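Local atomic coordinates of uncharacterized protein VP1736 (Vibrio parahaemolyticus, PDB entry 3LXQ), a protein that is of unknown function but belongs to the sulfatase family, within the alkaline phosphatase clan of alpha/beta folds built round a central mixed beta-sheet. Residues Leu169-Gly182 / Leu234-Ser248. Sequence-based numbering, arbitrary orientation.
Sequences LKEQGYHTQFIYGG and LSKGDKPFFSLVFTS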
loop_
_atom_site.group_PDB
_atom_site.type_symbol
_atom_site.label_atom_id
_atom_site.label_comp_id
_atom_site.label_asym_id
_atom_site.label_seq_id
_atom_site.Cartn_x
_atom_site.Cartn_y
_atom_site.Cartn_z
ATOM N N LEU A 169 -11.094 -10.399 7.297
ATOM C CA LEU A 169 -10.669 -10.591 8.678
ATOM C C LEU A 169 -11.838 -10.511 9.665
ATOM O O LEU A 169 -11.890 -11.291 10.616
ATOM C CB LEU A 169 -9.514 -9.643 9.046
ATOM C CG LEU A 169 -8.193 -9.961 8.320
ATOM C CD1 LEU A 169 -7.146 -8.862 8.477
ATOM C CD2 LEU A 169 -7.614 -11.326 8.735
ATOM N N LYS A 170 -12.781 -9.602 9.408
ATOM C CA LYS A 170 -14.007 -9.479 10.209
ATOM C C LYS A 170 -14.814 -10.767 10.166
ATOM O O LYS A 170 -15.137 -11.347 11.210
ATOM C CB LYS A 170 -14.864 -8.301 9.724
ATOM N N GLU A 171 -15.120 -11.225 8.954
ATOM C CA GLU A 171 -15.782 -12.512 8.748
ATOM C C GLU A 171 -15.030 -13.663 9.454
ATOM O O GLU A 171 -15.649 -14.608 9.946
ATOM C CB GLU A 171 -15.954 -12.777 7.246
ATOM C CG GLU A 171 -16.615 -14.109 6.895
ATOM C CD GLU A 171 -17.626 -14.002 5.757
ATOM O OE1 GLU A 171 -18.814 -14.326 5.977
ATOM O OE2 GLU A 171 -17.242 -13.597 4.640
ATOM N N GLN A 172 -13.704 -13.546 9.522
ATOM C CA GLN A 172 -12.843 -14.526 10.194
ATOM C C GLN A 172 -12.704 -14.323 11.711
ATOM O O GLN A 172 -11.896 -14.996 12.350
ATOM C CB GLN A 172 -11.446 -14.535 9.546
ATOM C CG GLN A 172 -11.351 -15.333 8.253
ATOM C CD GLN A 172 -11.786 -16.771 8.445
ATOM O OE1 GLN A 172 -12.858 -17.172 7.988
ATOM N NE2 GLN A 172 -10.967 -17.552 9.144
ATOM N N GLY A 173 -13.469 -13.390 12.279
ATOM C CA GLY A 173 -13.499 -13.176 13.737
ATOM C C GLY A 173 -12.622 -12.056 14.291
ATOM O O GLY A 173 -12.436 -11.960 15.509
ATOM N N TYR A 174 -12.081 -11.216 13.404
ATOM C CA TYR A 174 -11.262 -10.062 13.798
ATOM C C TYR A 174 -12.095 -8.810 14.096
ATOM O O TYR A 174 -13.134 -8.567 13.463
ATOM C CB TYR A 174 -10.270 -9.685 12.682
ATOM C CG TYR A 174 -8.966 -10.467 12.618
ATOM C CD1 TYR A 174 -8.951 -11.834 12.321
ATOM C CD2 TYR A 174 -7.738 -9.817 12.794
ATOM C CE1 TYR A 174 -7.737 -12.539 12.230
ATOM C CE2 TYR A 174 -6.529 -10.509 12.710
ATOM C CZ TYR A 174 -6.537 -11.863 12.426
ATOM O OH TYR A 174 -5.352 -12.543 12.373
ATOM N N HIS A 175 -11.620 -8.005 15.043
ATOM C CA HIS A 175 -12.090 -6.643 15.157
ATOM C C HIS A 175 -11.307 -5.842 14.131
ATOM O O HIS A 175 -10.101 -6.027 13.992
ATOM C CB HIS A 175 -11.839 -6.077 16.547
ATOM C CG HIS A 175 -12.384 -4.696 16.729
ATOM N ND1 HIS A 175 -13.680 -4.456 17.139
ATOM C CD2 HIS A 175 -11.815 -3.483 16.541
ATOM C CE1 HIS A 175 -13.879 -3.151 17.204
ATOM N NE2 HIS A 175 -12.764 -2.539 16.842
ATOM N N THR A 176 -11.990 -4.964 13.406
ATOM C CA THR A 176 -11.321 -4.176 12.356
ATOM C C THR A 176 -11.529 -2.682 12.572
ATOM O O THR A 176 -12.639 -2.234 12.880
ATOM C CB THR A 176 -11.776 -4.596 10.947
ATOM O OG1 THR A 176 -13.208 -4.547 10.867
ATOM C CG2 THR A 176 -11.301 -6.013 10.640
ATOM N N GLN A 177 -10.452 -1.914 12.427
ATOM C CA GLN A 177 -10.498 -0.485 12.717
ATOM C C GLN A 177 -9.609 0.329 11.802
ATOM O O GLN A 177 -8.701 -0.197 11.169
ATOM C CB GLN A 177 -10.141 -0.196 14.184
ATOM C CG GLN A 177 -8.711 -0.554 14.559
ATOM C CD GLN A 177 -8.291 -0.026 15.918
ATOM O OE1 GLN A 177 -9.127 0.335 16.753
ATOM N NE2 GLN A 177 -6.983 0.023 16.149
ATOM N N PHE A 178 -9.899 1.624 11.755
ATOM C CA PHE A 178 -9.119 2.601 11.032
ATOM C C PHE A 178 -8.798 3.697 12.031
ATOM O O PHE A 178 -9.691 4.220 12.665
ATOM C CB PHE A 178 -9.961 3.153 9.884
ATOM C CG PHE A 178 -9.350 4.337 9.173
ATOM C CD1 PHE A 178 -8.063 4.275 8.632
ATOM C CD2 PHE A 178 -10.092 5.503 9.002
ATOM C CE1 PHE A 178 -7.508 5.374 7.951
ATOM C CE2 PHE A 178 -9.555 6.598 8.321
ATOM C CZ PHE A 178 -8.258 6.531 7.790
ATOM N N ILE A 179 -7.522 4.018 12.198
ATOM C CA ILE A 179 -7.144 5.135 13.051
ATOM C C ILE A 179 -6.568 6.256 12.190
ATOM O O ILE A 179 -5.620 6.044 11.445
ATOM C CB ILE A 179 -6.132 4.758 14.163
ATOM C CG1 ILE A 179 -6.606 3.527 14.957
ATOM C CG2 ILE A 179 -5.939 5.946 15.121
ATOM C CD1 ILE A 179 -5.587 3.031 16.016
ATOM N N TYR A 180 -7.146 7.441 12.344
ATOM C CA TYR A 180 -6.794 8.634 11.587
ATOM C C TYR A 180 -6.764 9.841 12.537
ATOM O O TYR A 180 -7.484 9.862 13.533
ATOM C CB TYR A 180 -7.857 8.834 10.508
ATOM C CG TYR A 180 -7.560 9.875 9.460
ATOM C CD1 TYR A 180 -6.342 9.898 8.796
ATOM C CD2 TYR A 180 -8.533 10.811 9.098
ATOM C CE1 TYR A 180 -6.082 10.839 7.828
ATOM C CE2 TYR A 180 -8.286 11.763 8.125
ATOM C CZ TYR A 180 -7.054 11.774 7.494
ATOM O OH TYR A 180 -6.792 12.707 6.527
ATOM N N GLY A 181 -5.941 10.839 12.219
ATOM C CA GLY A 181 -5.828 12.052 13.018
ATOM C C GLY A 181 -6.803 13.187 12.692
ATOM O O GLY A 181 -7.108 14.013 13.558
ATOM N N GLY A 182 -7.278 13.224 11.446
ATOM C CA GLY A 182 -8.187 14.261 10.964
ATOM C C GLY A 182 -9.625 13.798 10.857
ATOM O O GLY A 182 -10.079 12.973 11.652
ATOM N N LEU A 234 -7.153 -3.303 22.840
ATOM C CA LEU A 234 -7.663 -4.464 22.097
ATOM C C LEU A 234 -6.986 -5.781 22.504
ATOM O O LEU A 234 -7.620 -6.843 22.497
ATOM C CB LEU A 234 -7.567 -4.241 20.579
ATOM C CG LEU A 234 -8.534 -3.232 19.935
ATOM C CD1 LEU A 234 -8.016 -2.741 18.573
ATOM C CD2 LEU A 234 -9.966 -3.783 19.820
ATOM N N SER A 235 -5.713 -5.699 22.888
ATOM C CA SER A 235 -4.931 -6.879 23.258
ATOM C C SER A 235 -5.381 -7.480 24.588
ATOM O O SER A 235 -5.085 -8.640 24.871
ATOM C CB SER A 235 -3.436 -6.547 23.305
ATOM O OG SER A 235 -3.149 -5.614 24.340
ATOM N N LYS A 236 -6.084 -6.689 25.398
ATOM C CA LYS A 236 -6.725 -7.204 26.613
ATOM C C LYS A 236 -7.973 -8.015 26.251
ATOM O O LYS A 236 -8.357 -8.923 26.986
ATOM C CB LYS A 236 -7.076 -6.068 27.585
ATOM N N GLY A 237 -8.588 -7.690 25.110
ATOM C CA GLY A 237 -9.789 -8.378 24.625
ATOM C C GLY A 237 -9.478 -9.742 24.039
ATOM O O GLY A 237 -8.306 -10.103 23.891
ATOM N N ASP A 238 -10.524 -10.503 23.707
ATOM C CA ASP A 238 -10.368 -11.865 23.175
ATOM C C ASP A 238 -9.971 -11.908 21.687
ATOM O O ASP A 238 -9.422 -12.910 21.208
ATOM C CB ASP A 238 -11.653 -12.669 23.386
ATOM N N LYS A 239 -10.240 -10.821 20.968
ATOM C CA LYS A 239 -10.144 -10.825 19.505
ATOM C C LYS A 239 -8.788 -10.455 18.925
ATOM O O LYS A 239 -8.093 -9.582 19.446
ATOM C CB LYS A 239 -11.235 -9.955 18.870
ATOM C CG LYS A 239 -12.618 -10.592 18.949
ATOM C CD LYS A 239 -13.564 -10.053 17.887
ATOM C CE LYS A 239 -14.727 -11.016 17.679
ATOM N NZ LYS A 239 -15.684 -10.542 16.648
ATOM N N PRO A 240 -8.405 -11.138 17.838
ATOM C CA PRO A 240 -7.351 -10.601 17.002
ATOM C C PRO A 240 -7.893 -9.343 16.318
ATOM O O PRO A 240 -9.074 -9.296 15.949
ATOM C CB PRO A 240 -7.115 -11.719 15.980
ATOM C CG PRO A 240 -8.399 -12.490 15.948
ATOM C CD PRO A 240 -8.887 -12.449 17.360
ATOM N N PHE A 241 -7.056 -8.324 16.183
ATOM C CA PHE A 241 -7.482 -7.090 15.530
ATOM C C PHE A 241 -6.668 -6.760 14.291
ATOM O O PHE A 241 -5.485 -7.111 14.201
ATOM C CB PHE A 241 -7.444 -5.910 16.501
ATOM C CG PHE A 241 -6.083 -5.637 17.092
ATOM C CD1 PHE A 241 -5.225 -4.718 16.508
ATOM C CD2 PHE A 241 -5.674 -6.282 18.257
ATOM C CE1 PHE A 241 -3.975 -4.458 17.058
ATOM C CE2 PHE A 241 -4.425 -6.022 18.818
ATOM C CZ PHE A 241 -3.576 -5.109 18.215
ATOM N N PHE A 242 -7.322 -6.067 13.354
ATOM C CA PHE A 242 -6.674 -5.503 12.172
ATOM C C PHE A 242 -6.856 -3.991 12.205
ATOM O O PHE A 242 -7.983 -3.491 12.202
ATOM C CB PHE A 242 -7.261 -6.087 10.873
ATOM C CG PHE A 242 -6.966 -5.252 9.639
ATOM C CD1 PHE A 242 -5.652 -4.961 9.271
ATOM C CD2 PHE A 242 -8.004 -4.769 8.848
ATOM C CE1 PHE A 242 -5.375 -4.188 8.131
ATOM C CE2 PHE A 242 -7.743 -4.000 7.708
ATOM C CZ PHE A 242 -6.421 -3.704 7.353
ATOM N N SER A 243 -5.735 -3.274 12.231
ATOM C CA SER A 243 -5.748 -1.830 12.329
ATOM C C SER A 243 -5.017 -1.136 11.182
ATOM O O SER A 243 -3.839 -1.392 10.930
ATOM C CB SER A 243 -5.151 -1.410 13.672
ATOM O OG SER A 243 -5.196 -0.000 13.836
ATOM N N LEU A 244 -5.732 -0.243 10.499
ATOM C CA LEU A 244 -5.127 0.673 9.529
ATOM C C LEU A 244 -4.963 2.046 10.180
ATOM O O LEU A 244 -5.939 2.653 10.579
ATOM C CB LEU A 244 -5.976 0.766 8.243
ATOM C CG LEU A 244 -5.571 1.845 7.225
ATOM C CD1 LEU A 244 -4.164 1.624 6.694
ATOM C CD2 LEU A 244 -6.559 1.948 6.082
ATOM N N VAL A 245 -3.719 2.514 10.267
ATOM C CA VAL A 245 -3.358 3.776 10.901
ATOM C C VAL A 245 -2.710 4.639 9.833
ATOM O O VAL A 245 -1.741 4.217 9.208
ATOM C CB VAL A 245 -2.328 3.568 12.027
ATOM C CG1 VAL A 245 -1.951 4.895 12.649
ATOM C CG2 VAL A 245 -2.834 2.572 13.101
ATOM N N PHE A 246 -3.231 5.847 9.629
ATOM C CA PHE A 246 -2.833 6.677 8.491
ATOM C C PHE A 246 -2.362 8.041 8.958
ATOM O O PHE A 246 -3.126 8.775 9.575
ATOM C CB PHE A 246 -4.017 6.789 7.520
ATOM C CG PHE A 246 -3.695 7.457 6.191
ATOM C CD1 PHE A 246 -2.408 7.435 5.656
ATOM C CD2 PHE A 246 -4.709 8.079 5.464
ATOM C CE1 PHE A 246 -2.123 8.040 4.416
ATOM C CE2 PHE A 246 -4.443 8.690 4.214
ATOM C CZ PHE A 246 -3.147 8.662 3.696
ATOM N N THR A 247 -1.108 8.375 8.665
ATOM C CA THR A 247 -0.533 9.670 9.069
ATOM C C THR A 247 -1.157 10.842 8.307
ATOM O O THR A 247 -1.719 10.644 7.227
ATOM C CB THR A 247 1.029 9.720 8.942
ATOM O OG1 THR A 247 1.435 9.641 7.564
ATOM C CG2 THR A 247 1.680 8.601 9.759
ATOM N N SER A 248 -1.028 12.042 8.889
ATOM C CA SER A 248 -1.632 13.295 8.390
ATOM C C SER A 248 -0.718 14.517 8.467
ATOM O O SER A 248 -0.959 15.514 7.769
ATOM C CB SER A 248 -2.885 13.638 9.203
ATOM O OG SER A 248 -3.970 12.814 8.822
HETATM O O HOH W 1 -3.641 11.164 10.730
#
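His-175 and Phe-242 are joined through their backbones where strands 175-180 and 241-246 run parallel, 4.6 Å apart at their axes. Six backbone N-H...O bonds join the two segments. The first uses the carbonyl of Pro-240, just ahead of its strand. His-175, Gln-177 and Ile-179 each donate and accept. The bond from Leu-244 N to Gln-177 O is 3.0 Å long and nearly straight at N-H (174°). CA-H...O contacts fall between these bonds.

The two faces of the pair differ. One, with Thr-176, Phe-178, Phe-242 and Leu-244, is largely aromatic and aliphatic. Here Phe-178 and Leu-244 point the same way, with CD1 of Phe-178 3.8 Å from CG of Leu-244. CE1 of Phe-178 reaches CB of Phe-246. The Phe-178 ring also meets Phe-193 edge to face, so helix 189-195 covers this side. The other face is mixed. CD1 of Ile-179 lies 4.0 Å from CG2 of Val-245, next to the polar pair Gln-177 and Ser-243. CD2 of Leu-234 sits over the imidazole of His-175.

Before the strands, Gly-173 ends helix 165-171 in a Schellman motif. Pro-240 CB then makes a CH-pi contact with the Tyr-174 ring, 3.6 Å from its centroid. Leu-169 CD2 lies over the opposite face, toward its rim. With CG beside the backbone N (chi1 -83°), the ring stands between the two. Its hydroxyl is hydrogen-bonded to Lys-86 O.

At the C-terminal end of the pair a water accepts from Gly-181 N at 2.8 Å and donates to Phe-246 O at 2.7 Å. It also bonds Ser-248 OG.

Backbone bonds thus fix the parallel register. Where Gly-181 N and Phe-246 O stand 4.4 Å apart, without a direct bond, the water gives both a partner.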